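Local coordinates for protein beta-xylosidase (Uncultured organism, PDB 4MLG) that probably hydrolyses beta-1,4-linked xylo-oligosaccharides to release xylose, as a beta-propeller glycoside hydrolase of family 43, at residues K304-K309 and Q317-T322; H275-F280 and W284-H289; N105-I110 and Q160-N165. One frame throughout, in Å; residues are numbered along the deposited sequence.

Contact 1: K304-K309 and Q317-T322; sequences KVAELK and QPIKGT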
loop_
_atom_site.group_PDB
_atom_site.type_symbol
_atom_site.label_atom_id
_atom_site.label_comp_id
_atom_site.label_asym_id
_atom_site.label_seq_id
_atom_site.Cartn_x
_atom_site.Cartn_y
_atom_site.Cartn_z
ATOM N N LYS A 304 -8.379 12.488 29.754
ATOM C CA LYS A 304 -9.190 13.204 30.727
ATOM C C LYS A 304 -10.572 13.504 30.155
ATOM O O LYS A 304 -10.768 13.482 28.940
ATOM C CB LYS A 304 -8.489 14.497 31.142
ATOM C CG LYS A 304 -8.150 15.416 29.979
ATOM C CD LYS A 304 -7.264 16.568 30.418
ATOM C CE LYS A 304 -7.920 17.383 31.519
ATOM N NZ LYS A 304 -7.064 18.518 31.964
ATOM N N VAL A 305 -11.528 13.782 31.032
ATOM C CA VAL A 305 -12.896 14.032 30.596
ATOM C C VAL A 305 -13.453 15.333 31.170
ATOM O O VAL A 305 -13.311 15.614 32.361
ATOM C CB VAL A 305 -13.826 12.844 30.945
ATOM C CG1 VAL A 305 -13.692 12.464 32.414
ATOM C CG2 VAL A 305 -15.271 13.165 30.592
ATOM N N ALA A 306 -14.072 16.130 30.304
ATOM C CA ALA A 306 -14.723 17.365 30.718
ATOM C C ALA A 306 -16.154 17.389 30.198
ATOM O O ALA A 306 -16.427 16.922 29.090
ATOM C CB ALA A 306 -13.953 18.568 30.207
ATOM N N GLU A 307 -17.065 17.930 30.999
ATOM C CA GLU A 307 -18.468 18.001 30.611
ATOM C C GLU A 307 -18.678 18.982 29.463
ATOM O O GLU A 307 -18.185 20.110 29.497
ATOM C CB GLU A 307 -19.339 18.388 31.807
ATOM C CG GLU A 307 -20.826 18.436 31.494
ATOM C CD GLU A 307 -21.679 18.651 32.727
ATOM O OE1 GLU A 307 -21.107 18.840 33.821
ATOM O OE2 GLU A 307 -22.921 18.629 32.604
ATOM N N LEU A 308 -19.410 18.540 28.445
ATOM C CA LEU A 308 -19.698 19.374 27.284
ATOM C C LEU A 308 -21.143 19.860 27.322
ATOM O O LEU A 308 -22.061 19.084 27.586
ATOM C CB LEU A 308 -19.432 18.597 25.994
ATOM C CG LEU A 308 -19.493 19.392 24.690
ATOM C CD1 LEU A 308 -18.220 19.184 23.888
ATOM C CD2 LEU A 308 -20.710 18.997 23.869
ATOM N N LYS A 309 -21.341 21.147 27.061
ATOM C CA LYS A 309 -22.673 21.738 27.122
ATOM C C LYS A 309 -23.017 22.497 25.845
ATOM O O LYS A 309 -22.148 23.103 25.217
ATOM C CB LYS A 309 -22.796 22.659 28.337
ATOM C CG LYS A 309 -22.680 21.939 29.670
ATOM C CD LYS A 309 -22.785 22.909 30.834
ATOM C CE LYS A 309 -22.694 22.183 32.166
ATOM N NZ LYS A 309 -22.745 23.128 33.316
ATOM N N GLN A 317 -20.651 25.226 23.804
ATOM C CA GLN A 317 -19.915 26.106 24.706
ATOM C C GLN A 317 -18.441 25.710 24.738
ATOM O O GLN A 317 -18.108 24.578 25.090
ATOM C CB GLN A 317 -20.508 26.068 26.117
ATOM C CG GLN A 317 -21.912 26.646 26.222
ATOM C CD GLN A 317 -22.460 26.604 27.637
ATOM O OE1 GLN A 317 -21.868 25.996 28.529
ATOM N NE2 GLN A 317 -23.599 27.254 27.847
ATOM N N PRO A 318 -17.555 26.646 24.367
ATOM C CA PRO A 318 -16.113 26.383 24.292
ATOM C C PRO A 318 -15.535 25.939 25.634
ATOM O O PRO A 318 -15.906 26.480 26.673
ATOM C CB PRO A 318 -15.529 27.738 23.876
ATOM C CG PRO A 318 -16.569 28.739 24.239
ATOM C CD PRO A 318 -17.877 28.045 24.038
ATOM N N ILE A 319 -14.645 24.951 25.601
ATOM C CA ILE A 319 -14.008 24.446 26.814
ATOM C C ILE A 319 -12.541 24.867 26.865
ATOM O O ILE A 319 -11.821 24.771 25.871
ATOM C CB ILE A 319 -14.120 22.912 26.915
ATOM C CG1 ILE A 319 -15.590 22.486 26.950
ATOM C CG2 ILE A 319 -13.397 22.400 28.149
ATOM C CD1 ILE A 319 -15.788 20.994 27.082
ATOM N N LYS A 320 -12.106 25.342 28.028
ATOM C CA LYS A 320 -10.743 25.827 28.195
ATOM C C LYS A 320 -9.734 24.683 28.266
ATOM O O LYS A 320 -9.860 23.777 29.093
ATOM C CB LYS A 320 -10.645 26.697 29.451
ATOM C CG LYS A 320 -9.354 27.495 29.570
ATOM C CD LYS A 320 -9.246 28.548 28.474
ATOM C CE LYS A 320 -8.149 29.563 28.778
ATOM N NZ LYS A 320 -6.807 28.932 28.918
ATOM N N GLY A 321 -8.740 24.724 27.386
ATOM C CA GLY A 321 -7.633 23.789 27.448
ATOM C C GLY A 321 -6.701 24.192 28.573
ATOM O O GLY A 321 -6.747 25.331 29.038
ATOM N N THR A 322 -5.859 23.264 29.013
ATOM C CA THR A 322 -4.981 23.512 30.153
ATOM C C THR A 322 -4.018 24.669 29.896
ATOM O O THR A 322 -3.828 25.530 30.755
ATOM C CB THR A 322 -4.175 22.258 30.536
ATOM O OG1 THR A 322 -5.050 21.125 30.606
ATOM C CG2 THR A 322 -3.498 22.454 31.883
#
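Gln317 comes up against Lys309 where the chain, having left strand 302-308, returns antiparallel beside it. The backbone fixes the pair first: Gln317 N donates to Lys309 O at 3.0 Å, with a nearly straight N-H...O angle of 161°. The Gln317 side chain then leaves with CG beside its own backbone N (chi1 -66°) and runs extended. Its CB lies 3.5 Å from Lys309 O, and CG stays close to the same carbonyl. CD moves on to the lysine side chain, where Gln317 OE1 touches Lys309 CB at 3.5 Å. At the tip, NE2 bonds to Asn311 OD1 in the connecting loop. Glutamine suits this partly exposed place because its methylenes can lie against a neighbouring chain while its amide binds beyond it. With an alanine in place of Gln317, Asn311 OD1 is likely to lose its amide partner and Lys309 CB its cover.

Farther along, Ile319 supplies the apolar part of the contact. Its extended branch delivers CD1 to Glu307 O at 3.5 Å, between Ala306 CB and Leu308 CD1, each 4.4 Å from that methyl. Alanine is small enough for the isoleucine to reach in over it. At the other end, Lys304 NZ and Thr322 OG1 are 3.6 Å apart and share a partner outside both segments, Asp290 OD2, which takes a salt bridge from the lysine and a hydrogen bond with the threonine.

Strand 302-308 is flanked in its sheet by strands 5-6 and 283-290. The 317-322 segment, itself irregular, is bonded through Ile319 to Ile264 and through Gly321 N to Thr266. The C-terminal tail thus runs between the sheet containing strand 302-308 and the one containing strand 258-265.

Contact 2: H275-F280 and W284-H289; sequences HSIVEF and WYLFHH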
loop_
_atom_site.group_PDB
_atom_site.type_symbol
_atom_site.label_atom_id
_atom_site.label_comp_id
_atom_site.label_asym_id
_atom_site.label_seq_id
_atom_site.Cartn_x
_atom_site.Cartn_y
_atom_site.Cartn_z
ATOM N N HIS A 275 -9.789 13.855 20.675
ATOM C CA HIS A 275 -11.040 13.830 21.424
ATOM C C HIS A 275 -12.065 12.813 20.933
ATOM O O HIS A 275 -11.841 12.091 19.961
ATOM C CB HIS A 275 -11.693 15.202 21.351
ATOM C CG HIS A 275 -12.313 15.485 20.021
ATOM N ND1 HIS A 275 -11.567 15.615 18.870
ATOM C CD2 HIS A 275 -13.606 15.629 19.651
ATOM C CE1 HIS A 275 -12.373 15.843 17.849
ATOM N NE2 HIS A 275 -13.616 15.855 18.296
ATOM N N SER A 276 -13.200 12.792 21.626
ATOM C CA SER A 276 -14.377 12.028 21.229
ATOM C C SER A 276 -15.568 12.514 22.050
ATOM O O SER A 276 -15.477 12.639 23.272
ATOM C CB SER A 276 -14.163 10.530 21.449
ATOM O OG SER A 276 -14.011 10.230 22.825
ATOM N N ILE A 277 -16.680 12.791 21.375
ATOM C CA ILE A 277 -17.869 13.317 22.038
ATOM C C ILE A 277 -18.976 12.267 22.123
ATOM O O ILE A 277 -19.311 11.625 21.127
ATOM C CB ILE A 277 -18.403 14.566 21.311
ATOM C CG1 ILE A 277 -17.283 15.593 21.135
ATOM C CG2 ILE A 277 -19.574 15.165 22.070
ATOM C CD1 ILE A 277 -17.711 16.852 20.424
ATOM N N VAL A 278 -19.540 12.099 23.315
ATOM C CA VAL A 278 -20.558 11.081 23.543
ATOM C C VAL A 278 -21.487 11.490 24.687
ATOM O O VAL A 278 -21.069 12.169 25.625
ATOM C CB VAL A 278 -19.909 9.706 23.844
ATOM C CG1 VAL A 278 -19.137 9.752 25.155
ATOM C CG2 VAL A 278 -20.953 8.600 23.868
ATOM N N GLU A 279 -22.752 11.094 24.594
ATOM C CA GLU A 279 -23.722 11.364 25.649
ATOM C C GLU A 279 -23.824 10.171 26.592
ATOM O O GLU A 279 -23.976 9.032 26.149
ATOM C CB GLU A 279 -25.096 11.670 25.048
ATOM C CG GLU A 279 -26.173 11.986 26.078
ATOM C CD GLU A 279 -27.539 12.203 25.450
ATOM O OE1 GLU A 279 -27.764 11.702 24.329
ATOM O OE2 GLU A 279 -28.387 12.874 26.077
ATOM N N PHE A 280 -23.734 10.433 27.893
ATOM C CA PHE A 280 -23.852 9.377 28.890
ATOM C C PHE A 280 -24.658 9.853 30.095
ATOM O O PHE A 280 -24.287 10.820 30.761
ATOM C CB PHE A 280 -22.468 8.887 29.324
ATOM C CG PHE A 280 -22.498 7.625 30.142
ATOM C CD1 PHE A 280 -22.645 6.390 29.530
ATOM C CD2 PHE A 280 -22.373 7.673 31.521
ATOM C CE1 PHE A 280 -22.670 5.226 30.279
ATOM C CE2 PHE A 280 -22.397 6.512 32.275
ATOM C CZ PHE A 280 -22.546 5.287 31.653
ATOM N N TRP A 284 -23.472 15.323 28.225
ATOM C CA TRP A 284 -22.455 15.152 27.196
ATOM C C TRP A 284 -21.059 15.356 27.776
ATOM O O TRP A 284 -20.864 16.180 28.671
ATOM C CB TRP A 284 -22.698 16.121 26.038
ATOM C CG TRP A 284 -23.909 15.784 25.219
ATOM C CD1 TRP A 284 -25.206 16.100 25.504
ATOM C CD2 TRP A 284 -23.934 15.067 23.978
ATOM N NE1 TRP A 284 -26.036 15.622 24.519
ATOM C CE2 TRP A 284 -25.281 14.985 23.571
ATOM C CE3 TRP A 284 -22.949 14.486 23.174
ATOM C CZ2 TRP A 284 -25.667 14.346 22.392
ATOM C CZ3 TRP A 284 -23.334 13.853 22.005
ATOM C CH2 TRP A 284 -24.680 13.787 21.626
ATOM N N TYR A 285 -20.092 14.600 27.265
ATOM C CA TYR A 285 -18.721 14.675 27.756
ATOM C C TYR A 285 -17.716 14.799 26.614
ATOM O O TYR A 285 -17.908 14.226 25.541
ATOM C CB TYR A 285 -18.390 13.450 28.612
ATOM C CG TYR A 285 -19.257 13.316 29.843
ATOM C CD1 TYR A 285 -18.895 13.925 31.039
ATOM C CD2 TYR A 285 -20.438 12.587 29.811
ATOM C CE1 TYR A 285 -19.686 13.810 32.167
ATOM C CE2 TYR A 285 -21.235 12.466 30.934
ATOM C CZ TYR A 285 -20.854 13.080 32.110
ATOM O OH TYR A 285 -21.642 12.963 33.232
ATOM N N LEU A 286 -16.649 15.554 26.851
ATOM C CA LEU A 286 -15.572 15.680 25.877
ATOM C C LEU A 286 -14.322 14.970 26.383
ATOM O O LEU A 286 -13.501 15.565 27.081
ATOM C CB LEU A 286 -15.258 17.152 25.600
ATOM C CG LEU A 286 -14.129 17.431 24.601
ATOM C CD1 LEU A 286 -14.534 17.004 23.199
ATOM C CD2 LEU A 286 -13.717 18.896 24.628
ATOM N N PHE A 287 -14.189 13.692 26.044
ATOM C CA PHE A 287 -12.993 12.939 26.396
ATOM C C PHE A 287 -11.826 13.437 25.556
ATOM O O PHE A 287 -11.952 13.582 24.344
ATOM C CB PHE A 287 -13.205 11.442 26.161
ATOM C CG PHE A 287 -14.223 10.820 27.075
ATOM C CD1 PHE A 287 -13.829 10.182 28.239
ATOM C CD2 PHE A 287 -15.572 10.870 26.768
ATOM C CE1 PHE A 287 -14.762 9.608 29.080
ATOM C CE2 PHE A 287 -16.509 10.297 27.606
ATOM C CZ PHE A 287 -16.102 9.667 28.764
ATOM N N HIS A 288 -10.697 13.708 26.203
ATOM C CA HIS A 288 -9.509 14.192 25.507
ATOM C C HIS A 288 -8.252 13.888 26.316
ATOM O O HIS A 288 -8.275 13.024 27.191
ATOM C CB HIS A 288 -9.621 15.693 25.219
ATOM C CG HIS A 288 -9.848 16.532 26.439
ATOM N ND1 HIS A 288 -11.032 16.518 27.143
ATOM C CD2 HIS A 288 -9.046 17.422 27.070
ATOM C CE1 HIS A 288 -10.947 17.356 28.161
ATOM N NE2 HIS A 288 -9.752 17.918 28.138
ATOM N N HIS A 289 -7.159 14.589 26.024
ATOM C CA HIS A 289 -5.916 14.382 26.764
ATOM C C HIS A 289 -5.016 15.616 26.811
ATOM O O HIS A 289 -5.137 16.520 25.986
ATOM C CB HIS A 289 -5.133 13.190 26.196
ATOM C CG HIS A 289 -4.664 13.379 24.786
ATOM N ND1 HIS A 289 -4.932 12.468 23.786
ATOM C CD2 HIS A 289 -3.933 14.364 24.208
ATOM C CE1 HIS A 289 -4.393 12.885 22.655
ATOM N NE2 HIS A 289 -3.784 14.035 22.882
HETATM O O HOH W 1 -23.007 10.460 33.406
#
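Val278 CG1 meets Phe287 CE2 at 3.6 Å on the face that packs into the protein. The Phe287 ring turns its edge to Ser276 O, and its CB lies beside Ser276 OG. Strands 18-21 and 24-32 pack over this face through Ala18, Val20, Leu25 and Ile27, a setting that suits branched and aromatic side chains. Ser276 OG, buried here, is satisfied by Pro16 O and Ala18 N; the serine side chain is about 6 Å from the bound calcium ion. The other face is close-packed too: Ile277 CG2 meets Trp284 CE3 at 3.6 Å, and its CG1 meets Leu286 CD1.

The two segments form an antiparallel beta hairpin, strands 276-280 and 283-290, within one blade of the propeller. Ser276 N donates to Phe287 O at 3.1 Å and Phe287 N to Ser276 O at 3.2 Å. The next hydrogen-bonded pair is looser: Tyr285 N reaches Val278 O at 3.1 Å, but the return bond from Val278 N is weak.

Solvent enters toward the turn. Exposed Glu279 lays CB over the six-membered ring of Trp284, 3.6 Å from its centroid, in a CH-pi contact. The Glu279 chain, extended from the backbone N outward (chi1 -179°), carries the carboxylate across the indole, their planes 14° apart. Beside the Tyr285 ring, a water donates to Phe280 O at 3.0 Å and also bonds to Tyr285 OH.

Contact 3: N105-I110 and Q160-N165; sequences NDIFRI and QRYRNN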
loop_
_atom_site.group_PDB
_atom_site.type_symbol
_atom_site.label_atom_id
_atom_site.label_comp_id
_atom_site.label_asym_id
_atom_site.label_seq_id
_atom_site.Cartn_x
_atom_site.Cartn_y
_atom_site.Cartn_z
ATOM N N ASN A 105 5.582 -1.748 4.415
ATOM C CA ASN A 105 6.185 -0.784 3.507
ATOM C C ASN A 105 6.121 0.627 4.088
ATOM O O ASN A 105 6.286 1.613 3.367
ATOM C CB ASN A 105 5.486 -0.821 2.147
ATOM C CG ASN A 105 5.601 -2.172 1.467
ATOM O OD1 ASN A 105 4.601 -2.849 1.232
ATOM N ND2 ASN A 105 6.827 -2.565 1.142
ATOM N N ASP A 106 5.878 0.706 5.395
ATOM C CA ASP A 106 5.717 1.977 6.104
ATOM C C ASP A 106 4.631 2.875 5.506
ATOM O O ASP A 106 4.724 4.100 5.567
ATOM C CB ASP A 106 7.046 2.737 6.208
ATOM C CG ASP A 106 7.795 2.434 7.495
ATOM O OD1 ASP A 106 7.173 1.902 8.439
ATOM O OD2 ASP A 106 9.005 2.740 7.567
ATOM N N ILE A 107 3.606 2.258 4.928
ATOM C CA ILE A 107 2.461 3.000 4.415
ATOM C C ILE A 107 1.266 2.786 5.336
ATOM O O ILE A 107 0.895 1.646 5.621
ATOM C CB ILE A 107 2.093 2.558 2.987
ATOM C CG1 ILE A 107 3.301 2.696 2.059
ATOM C CG2 ILE A 107 0.922 3.370 2.461
ATOM C CD1 ILE A 107 3.027 2.282 0.626
ATOM N N PHE A 108 0.669 3.878 5.808
ATOM C CA PHE A 108 -0.448 3.774 6.741
ATOM C C PHE A 108 -1.669 3.122 6.106
ATOM O O PHE A 108 -2.185 3.588 5.091
ATOM C CB PHE A 108 -0.810 5.138 7.339
ATOM C CG PHE A 108 -0.332 5.322 8.753
ATOM C CD1 PHE A 108 -0.840 4.537 9.779
ATOM C CD2 PHE A 108 0.625 6.277 9.060
ATOM C CE1 PHE A 108 -0.400 4.698 11.081
ATOM C CE2 PHE A 108 1.067 6.444 10.361
ATOM C CZ PHE A 108 0.555 5.653 11.371
ATOM N N ARG A 109 -2.111 2.025 6.712
ATOM C CA ARG A 109 -3.310 1.324 6.279
ATOM C C ARG A 109 -4.250 1.215 7.468
ATOM O O ARG A 109 -3.885 1.568 8.591
ATOM C CB ARG A 109 -2.965 -0.072 5.759
ATOM C CG ARG A 109 -1.982 -0.099 4.597
ATOM C CD ARG A 109 -2.557 0.568 3.358
ATOM N NE ARG A 109 -1.762 0.286 2.166
ATOM C CZ ARG A 109 -2.057 0.731 0.949
ATOM N NH1 ARG A 109 -3.130 1.485 0.757
ATOM N NH2 ARG A 109 -1.277 0.422 -0.080
ATOM N N ILE A 110 -5.462 0.728 7.221
ATOM C CA ILE A 110 -6.438 0.551 8.288
ATOM C C ILE A 110 -6.913 -0.896 8.346
ATOM O O ILE A 110 -7.403 -1.436 7.355
ATOM C CB ILE A 110 -7.643 1.492 8.112
ATOM C CG1 ILE A 110 -7.192 2.951 8.202
ATOM C CG2 ILE A 110 -8.710 1.201 9.159
ATOM C CD1 ILE A 110 -8.307 3.958 8.005
ATOM N N GLN A 160 -1.463 13.742 2.610
ATOM C CA GLN A 160 -1.023 14.578 1.496
ATOM C C GLN A 160 -0.387 13.766 0.371
ATOM O O GLN A 160 -0.175 14.279 -0.727
ATOM C CB GLN A 160 -0.063 15.675 1.972
ATOM C CG GLN A 160 1.233 15.173 2.590
ATOM C CD GLN A 160 1.060 14.703 4.020
ATOM O OE1 GLN A 160 -0.006 14.864 4.613
ATOM N NE2 GLN A 160 2.110 14.116 4.582
ATOM N N ARG A 161 -0.088 12.500 0.644
ATOM C CA ARG A 161 0.484 11.624 -0.371
ATOM C C ARG A 161 -0.566 11.190 -1.390
ATOM O O ARG A 161 -0.233 10.636 -2.438
ATOM C CB ARG A 161 1.108 10.385 0.276
ATOM C CG ARG A 161 2.308 10.665 1.167
ATOM C CD ARG A 161 2.854 9.370 1.750
ATOM N NE ARG A 161 4.068 9.574 2.533
ATOM C CZ ARG A 161 4.738 8.595 3.133
ATOM N NH1 ARG A 161 4.309 7.343 3.039
ATOM N NH2 ARG A 161 5.836 8.864 3.825
ATOM N N TYR A 162 -1.834 11.449 -1.084
ATOM C CA TYR A 162 -2.931 10.960 -1.912
ATOM C C TYR A 162 -3.795 12.081 -2.485
ATOM O O TYR A 162 -4.079 13.073 -1.813
ATOM C CB TYR A 162 -3.812 9.993 -1.110
ATOM C CG TYR A 162 -3.059 8.837 -0.488
ATOM C CD1 TYR A 162 -2.948 7.619 -1.145
ATOM C CD2 TYR A 162 -2.462 8.964 0.760
ATOM C CE1 TYR A 162 -2.261 6.561 -0.579
ATOM C CE2 TYR A 162 -1.774 7.913 1.334
ATOM C CZ TYR A 162 -1.676 6.715 0.661
ATOM O OH TYR A 162 -0.991 5.668 1.233
ATOM N N ARG A 163 -4.201 11.911 -3.739
ATOM C CA ARG A 163 -5.222 12.751 -4.349
ATOM C C ARG A 163 -6.295 11.844 -4.934
ATOM O O ARG A 163 -6.006 11.005 -5.787
ATOM C CB ARG A 163 -4.634 13.650 -5.439
ATOM C CG ARG A 163 -3.856 14.850 -4.917
ATOM C CD ARG A 163 -4.674 15.647 -3.908
ATOM N NE ARG A 163 -4.018 16.895 -3.523
ATOM C CZ ARG A 163 -3.070 16.990 -2.596
ATOM N NH1 ARG A 163 -2.653 15.906 -1.955
ATOM N NH2 ARG A 163 -2.534 18.169 -2.311
ATOM N N ASN A 164 -7.526 12.018 -4.462
ATOM C CA ASN A 164 -8.649 11.175 -4.860
ATOM C C ASN A 164 -8.362 9.693 -4.635
ATOM O O ASN A 164 -8.515 8.875 -5.544
ATOM C CB ASN A 164 -9.043 11.440 -6.316
ATOM C CG ASN A 164 -9.416 12.889 -6.562
ATOM O OD1 ASN A 164 -8.884 13.534 -7.466
ATOM N ND2 ASN A 164 -10.331 13.410 -5.753
ATOM N N ASN A 165 -7.925 9.373 -3.418
ATOM C CA ASN A 165 -7.610 8.004 -3.003
ATOM C C ASN A 165 -6.417 7.370 -3.725
ATOM O O ASN A 165 -6.049 6.229 -3.440
ATOM C CB ASN A 165 -8.843 7.099 -3.107
ATOM C CG ASN A 165 -10.055 7.676 -2.401
ATOM O OD1 ASN A 165 -9.943 8.261 -1.323
ATOM N ND2 ASN A 165 -11.224 7.517 -3.011
HETATM O O HOH W 2 6.392 5.625 4.417
HETATM O O HOH W 3 -1.145 5.710 3.694
#
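Ile107 and Tyr162 make the direct touch, the isoleucine CG2 lying 3.2 Å from the phenol OH. The CB of Tyr162 points toward the 105-110 segment, and a chi1 of -55° carries the ring on so that its OH is the atom that touches. The same isoleucine methyl sits 4.0 Å above one face of the Arg109 guanidinium, offset toward its rim.

Water carries the hydrogen bonding between the segments. One molecule accepts from Tyr162 OH at 2.5 Å and donates to Phe108 O at 2.7 Å. Tyrosine suits the place because its hydroxyl can donate at the end of a long rigid arm. A second water, at the edge of the Arg161 guanidinium and in its plane, accepts from NH1 at 3.0 Å and donates to Asp106 O. An arginine extended from CG to NE has the length needed to reach it.

The charged groups find their main partners elsewhere: Asp106 OD1 in a salt bridge with Arg81, and Arg161 NE in one with Glu169 of the second subunit. Gln158 bonds to both Asp106 O and Phe108 N, holding the loop ahead of strand 108-115. Arg109 reaches Asp103 and Asn105 of the second subunit.

With CA atoms no closer than 10.1 Å and 130 Å² buried, the segments are joined largely through solvent. The chemistry implies a hydrated seam in which bound waters bridge Asp106 O and Phe108 O to the facing side chains, Asp106 O also being held by Gln158, while arginines tie the same region to the neighbouring subunit across the dimer interface.

Overall arrangement
Along the chain, contact 3 closes first, then contact 2, then contact 1. Contacts 1 and 2 are neighbours, their centres 9 Å apart, because strands 283-290 and 302-308 lie side by side in one antiparallel sheet. Strand 5-6 joins its edge, so this blade uses both the beginning and the later part of the chain. Contact 3 lies on the opposite side of the chain's centre, with centres about 28 Å from contact 2 and 33 Å from contact 1, and shares no sheet with them. Contacts 1 and 2 thus build one blade and its C-terminal extension, whereas contact 3 belongs to the region facing the second subunit.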